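Local atomic coordinates of petrobactin-binding protein YclQ (Bacillus subtilis subsp. subtilis str. 168, PDB entry 3GFV), a protein that binds iron-free and ferric petrobactin, and the precursor 3,4-dihydroxybenzoic acid, for the ABC transporter YclNOPQ, which takes up ferric-petrobactin. Residues A[59-64]-A[81-86]; A[154-159]-A[283-288]. One frame throughout, in Å; residues are numbered along the deposited sequence. Where two conformers were deposited one is given.

Contact 1 (A[59-64]-A[81-86]); sequences GLPKQV and GSLKEP. With PO4 (phosphate ion), chain C.
Pro-61 presses its ring against the turn at Gly-81 to Leu-83, and this is the tight half of the contact. Pro-61 CB lies 3.5 Å from Ser-82 C, and Pro-61 CG meets Leu-83 CD2 at 3.7 Å, the proline and leucine side chains crossing at a slant. Phe-42 of helix 42-50 touches both residues and closes this side. Next to it, Gln-63 N donates to Gly-81 O over 3.2 Å.

Toward solvent the fit is looser. The Gln-63 side chain, extended with CG anti to N (chi1 -177°), runs over Ser-82 CB, which its NE2 approaches to 3.4 Å. Its amide reaches the turn largely through water: water 3 joins OE1 to Ser-82 OG, while water 1, weakly held by NE2, accepts from Leu-83 N. Away from the interface, Lys-84 NZ lies 2.7 Å from O2 of a phosphate ion, probably from the crystallisation liquor, and is hydrogen-bonded to it. Ser-82 OG accepts from Glu-85 N at 2.9 Å, forming an ST motif in one of two loops that follow neighbouring parallel strands of a periplasmic binding protein lobe.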
loop_
_atom_site.group_PDB
_atom_site.type_symbol
_atom_site.label_atom_id
_atom_site.label_comp_id
_atom_site.label_asym_id
_atom_site.label_seq_id
_atom_site.Cartn_x
_atom_site.Cartn_y
_atom_site.Cartn_z
ATOM N N GLY A 59 7.929 16.722 6.864
ATOM C CA GLY A 59 8.040 16.721 5.411
ATOM C C GLY A 59 7.727 15.368 4.810
ATOM O O GLY A 59 7.822 14.327 5.483
ATOM N N LEU A 60 7.354 15.390 3.532
ATOM C CA LEU A 60 6.994 14.186 2.800
ATOM C C LEU A 60 7.128 14.535 1.314
ATOM O O LEU A 60 7.121 15.714 0.944
ATOM C CB LEU A 60 5.543 13.796 3.095
ATOM C CG LEU A 60 4.496 14.886 2.830
ATOM C CD1 LEU A 60 3.375 14.325 1.959
ATOM C CD2 LEU A 60 3.947 15.418 4.167
ATOM N N PRO A 61 7.254 13.514 0.456
ATOM C CA PRO A 61 7.357 13.809 -0.981
ATOM C C PRO A 61 5.970 14.097 -1.573
ATOM O O PRO A 61 5.107 13.231 -1.560
ATOM C CB PRO A 61 7.965 12.522 -1.550
ATOM C CG PRO A 61 7.478 11.420 -0.529
ATOM C CD PRO A 61 7.632 12.132 0.784
ATOM N N LYS A 62 5.749 15.302 -2.089
ATOM C CA LYS A 62 4.398 15.671 -2.514
ATOM C C LYS A 62 4.153 15.545 -4.008
ATOM O O LYS A 62 3.099 15.952 -4.488
ATOM C CB LYS A 62 4.065 17.099 -2.073
ATOM C CG LYS A 62 4.091 17.310 -0.554
ATOM C CD LYS A 62 3.606 18.706 -0.214
ATOM C CE LYS A 62 3.905 19.056 1.226
ATOM N NZ LYS A 62 3.177 20.298 1.615
ATOM N N GLN A 63 5.119 14.999 -4.738
ATOM C CA GLN A 63 5.007 14.925 -6.202
ATOM C C GLN A 63 3.628 14.439 -6.648
ATOM O O GLN A 63 2.966 15.089 -7.464
ATOM C CB GLN A 63 6.088 14.031 -6.795
ATOM C CG GLN A 63 6.038 13.998 -8.311
ATOM C CD GLN A 63 6.799 12.830 -8.892
ATOM O OE1 GLN A 63 7.659 13.010 -9.759
ATOM N NE2 GLN A 63 6.493 11.618 -8.417
ATOM N N VAL A 64 3.210 13.287 -6.121
ATOM C CA VAL A 64 1.854 12.795 -6.298
ATOM C C VAL A 64 1.328 12.272 -4.973
ATOM O O VAL A 64 2.019 11.524 -4.273
ATOM C CB VAL A 64 1.765 11.669 -7.374
ATOM C CG1 VAL A 64 1.820 12.264 -8.755
ATOM C CG2 VAL A 64 2.888 10.662 -7.194
ATOM N N GLY A 81 10.262 16.148 -2.225
ATOM C CA GLY A 81 10.472 15.633 -3.577
ATOM C C GLY A 81 9.479 14.580 -4.039
ATOM O O GLY A 81 8.257 14.781 -4.017
ATOM N N SER A 82 10.008 13.453 -4.497
ATOM C CA SER A 82 9.158 12.351 -4.929
ATOM C C SER A 82 9.629 11.060 -4.295
ATOM O O SER A 82 10.706 11.004 -3.686
ATOM C CB SER A 82 9.175 12.225 -6.457
ATOM O OG SER A 82 10.375 11.631 -6.888
ATOM N N LEU A 83 8.816 10.018 -4.446
ATOM C CA LEU A 83 9.095 8.758 -3.779
ATOM C C LEU A 83 10.388 8.173 -4.322
ATOM O O LEU A 83 11.144 7.554 -3.578
ATOM C CB LEU A 83 7.948 7.775 -3.991
ATOM C CG LEU A 83 6.676 8.149 -3.229
ATOM C CD1 LEU A 83 5.529 7.274 -3.706
ATOM C CD2 LEU A 83 6.907 7.946 -1.749
ATOM N N LYS A 84 10.631 8.366 -5.621
ATOM C CA LYS A 84 11.810 7.789 -6.254
ATOM C C LYS A 84 12.976 8.774 -6.337
ATOM O O LYS A 84 14.110 8.370 -6.552
ATOM C CB LYS A 84 11.480 7.223 -7.643
ATOM C CG LYS A 84 10.661 5.949 -7.540
ATOM C CD LYS A 84 10.300 5.399 -8.905
ATOM C CE LYS A 84 9.276 4.278 -8.775
ATOM N NZ LYS A 84 8.830 3.756 -10.106
ATOM N N GLU A 85 12.700 10.059 -6.147
ATOM C CA GLU A 85 13.749 11.069 -6.213
ATOM C C GLU A 85 13.691 11.972 -4.972
ATOM O O GLU A 85 13.165 13.082 -5.050
ATOM C CB GLU A 85 13.613 11.900 -7.508
ATOM C CG GLU A 85 13.595 11.030 -8.776
ATOM C CD GLU A 85 13.202 11.753 -10.085
ATOM O OE1 GLU A 85 13.072 12.996 -10.140
ATOM O OE2 GLU A 85 13.023 11.049 -11.097
ATOM N N PRO A 86 14.237 11.504 -3.832
ATOM C CA PRO A 86 14.220 12.362 -2.648
ATOM C C PRO A 86 15.071 13.607 -2.841
ATOM O O PRO A 86 16.135 13.571 -3.477
ATOM C CB PRO A 86 14.832 11.470 -1.550
ATOM C CG PRO A 86 14.613 10.059 -2.046
ATOM C CD PRO A 86 14.793 10.171 -3.534
HETATM P P PO4 C . 7.758 0.990 -8.539
HETATM O O1 PO4 C . 7.012 0.182 -7.501
HETATM O O2 PO4 C . 7.068 2.319 -8.733
HETATM O O3 PO4 C . 9.183 1.209 -8.075
HETATM O O4 PO4 C . 7.759 0.231 -9.844
HETATM O O HOH W 1 6.202 10.446 -5.817
HETATM O O HOH W 2 8.384 8.902 -7.582
HETATM O O HOH W 3 9.753 10.873 -9.731
#

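Contact 2 (A[154-159]-A[283-288])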
loop_
_atom_site.group_PDB
_atom_site.type_symbol
_atom_site.label_atom_id
_atom_site.label_comp_id
_atom_site.label_asym_id
_atom_site.label_seq_id
_atom_site.Cartn_x
_atom_site.Cartn_y
_atom_site.Cartn_z
ATOM N N ALA A 154 -6.811 -4.661 16.086
ATOM C CA ALA A 154 -7.914 -5.564 16.379
ATOM C C ALA A 154 -9.124 -5.330 15.478
ATOM O O ALA A 154 -9.724 -6.290 14.973
ATOM C CB ALA A 154 -8.318 -5.492 17.889
ATOM N N ASN A 155 -9.490 -4.069 15.269
ATOM C CA ASN A 155 -10.609 -3.746 14.384
ATOM C C ASN A 155 -10.327 -4.180 12.957
ATOM O O ASN A 155 -11.211 -4.689 12.271
ATOM C CB ASN A 155 -10.906 -2.251 14.375
ATOM C CG ASN A 155 -11.428 -1.758 15.691
ATOM O OD1 ASN A 155 -11.997 -2.524 16.485
ATOM N ND2 ASN A 155 -11.243 -0.462 15.946
ATOM N N ILE A 156 -9.099 -3.952 12.507
ATOM C CA ILE A 156 -8.697 -4.396 11.182
ATOM C C ILE A 156 -8.772 -5.934 11.052
ATOM O O ILE A 156 -9.279 -6.457 10.051
ATOM C CB ILE A 156 -7.317 -3.829 10.838
ATOM C CG1 ILE A 156 -7.480 -2.347 10.500
ATOM C CG2 ILE A 156 -6.682 -4.597 9.671
ATOM C CD1 ILE A 156 -6.161 -1.584 10.378
ATOM N N ASP A 157 -8.324 -6.655 12.080
ATOM C CA ASP A 157 -8.418 -8.117 12.044
ATOM C C ASP A 157 -9.869 -8.565 11.906
ATOM O O ASP A 157 -10.168 -9.527 11.189
ATOM C CB ASP A 157 -7.792 -8.752 13.284
ATOM C CG ASP A 157 -6.275 -8.835 13.199
ATOM O OD1 ASP A 157 -5.705 -8.619 12.103
ATOM O OD2 ASP A 157 -5.653 -9.132 14.236
ATOM N N HIS A 158 -10.767 -7.865 12.592
ATOM C CA HIS A 158 -12.198 -8.169 12.534
ATOM C C HIS A 158 -12.752 -7.913 11.137
ATOM O O HIS A 158 -13.566 -8.693 10.631
ATOM C CB HIS A 158 -12.962 -7.323 13.558
ATOM C CG HIS A 158 -14.450 -7.493 13.506
ATOM N ND1 HIS A 158 -15.142 -8.283 14.402
ATOM C CD2 HIS A 158 -15.380 -6.962 12.677
ATOM C CE1 HIS A 158 -16.433 -8.235 14.121
ATOM N NE2 HIS A 158 -16.603 -7.445 13.076
ATOM N N SER A 159 -12.336 -6.800 10.537
ATOM C CA SER A 159 -12.757 -6.441 9.173
ATOM C C SER A 159 -12.196 -7.430 8.176
ATOM O O SER A 159 -12.876 -7.821 7.216
ATOM C CB SER A 159 -12.280 -5.036 8.804
ATOM O OG SER A 159 -12.912 -4.063 9.628
ATOM N N SER A 283 -4.959 3.283 4.928
ATOM C CA SER A 283 -4.982 2.660 3.608
ATOM C C SER A 283 -5.514 1.225 3.704
ATOM O O SER A 283 -6.298 0.803 2.856
ATOM C CB SER A 283 -3.616 2.736 2.898
ATOM O OG SER A 283 -2.531 2.392 3.742
HETATM N N MSE A 284 -5.140 0.493 4.758
HETATM C CA MSE A 284 -5.627 -0.881 4.895
HETATM C C MSE A 284 -7.151 -0.863 5.069
HETATM O O MSE A 284 -7.879 -1.665 4.468
HETATM C CB MSE A 284 -4.950 -1.572 6.073
HETATM C CG MSE A 284 -5.566 -2.891 6.479
HETATM SE SE MSE A 284 -5.463 -4.309 5.107
HETATM C CE MSE A 284 -3.704 -5.032 5.475
ATOM N N THR A 285 -7.624 0.032 5.927
ATOM C CA THR A 285 -9.055 0.151 6.184
ATOM C C THR A 285 -9.821 0.404 4.891
ATOM O O THR A 285 -10.835 -0.248 4.615
ATOM C CB THR A 285 -9.334 1.245 7.207
ATOM O OG1 THR A 285 -8.774 0.837 8.462
ATOM C CG2 THR A 285 -10.820 1.434 7.368
ATOM N N GLN A 286 -9.302 1.331 4.098
ATOM C CA GLN A 286 -9.888 1.646 2.810
ATOM C C GLN A 286 -9.881 0.431 1.890
ATOM O O GLN A 286 -10.897 0.118 1.254
ATOM C CB GLN A 286 -9.126 2.782 2.131
ATOM C CG GLN A 286 -9.763 3.142 0.797
ATOM C CD GLN A 286 -8.951 4.140 0.006
ATOM O OE1 GLN A 286 -8.505 5.170 0.527
ATOM N NE2 GLN A 286 -8.756 3.837 -1.267
HETATM N N MSE A 287 -8.732 -0.234 1.827
HETATM C CA MSE A 287 -8.521 -1.334 0.890
HETATM C C MSE A 287 -9.457 -2.490 1.198
HETATM O O MSE A 287 -10.059 -3.089 0.270
HETATM C CB MSE A 287 -7.053 -1.784 0.859
HETATM C CG MSE A 287 -6.131 -0.741 0.208
HETATM SE SE MSE A 287 -4.276 -0.947 0.789
HETATM C CE MSE A 287 -3.832 -2.496 -0.191
ATOM N N ILE A 288 -9.601 -2.806 2.471
ATOM C CA ILE A 288 -10.560 -3.853 2.845
ATOM C C ILE A 288 -11.949 -3.502 2.330
ATOM O O ILE A 288 -12.630 -4.327 1.699
ATOM C CB ILE A 288 -10.586 -4.070 4.360
ATOM C CG1 ILE A 288 -9.228 -4.596 4.840
ATOM C CG2 ILE A 288 -11.749 -5.036 4.780
ATOM C CD1 ILE A 288 -9.021 -4.408 6.352
#
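Ile-156 and Ser-159 meet Met-284, Thr-285 and Ile-288, and none of these five side chains carries a ring, amide or carboxylate; the flat groups that touch them come from outside the two segments. Phe-200 touches Met-284 and Ile-288, and Tyr-128 and Phe-132 of helix 128-142 touch Met-284. The Asp-157 carboxylate, which does not touch segment 283-288, forms a salt bridge with Lys-133 of helix 128-142. The fold is that of a siderophore-type periplasmic binding protein, in which one long helix, here 146-170, links the two lobes. Helix 281-296 runs beside it almost parallel, the short segments making an angle of 16° with their axes 10.5 Å apart.

Ile-156 carries the centre by using both of its branches. CG2, anti to the backbone N, rests over both CG of Met-284, 3.8 Å away, and CD1 of Ile-288 at 4.1 Å, and both partners cross the isoleucine at a slant. The other branch, CG1 and CD1, lies across Thr-285 at about a right angle, with CG1 4.0 Å from OG1. That hydroxyl is already engaged with the carbonyl of Leu-281 one turn back in its own helix, and against the isoleucine it acts as a packing atom.

Met-284, present as selenomethionine, is bent about its CB-CG bond (chi2 64°), leaving CG as its nearest atom to Ile-156. The side chain also touches Met-129 of helix 128-142 and Leu-195 of helix 195-198, so it joins the helix pair to parts of the chain both before and after the long helix. One turn on from Ile-156, Ser-159 meets Ile-288: Ser-159 CB approaches Ile-288 CD1 to 4.1 Å, and Ser-159 O rests 3.9 Å from Ile-288 CG2.

Contact 1 closes before contact 2 opens along the chain. Their centres are 26 Å apart, on opposite sides of the chain's centre, and their nearest atoms stay about 12 Å from each other. Contact 1 is local to the first lobe, where it joins loops after strands 57-60 and 78-79 of the five-stranded parallel sheet. Contact 2 pairs helix 146-170, the connection to the second lobe and its mixed sheet, with helix 281-296 near the chain's end. Helix 42-50 comes near both: Phe-42 packs at contact 1, and Asp-46 bonds to Ser-283. Contact 1 thus lies within one lobe, while contact 2 packs a C-terminal helix against the helix that connects the lobes.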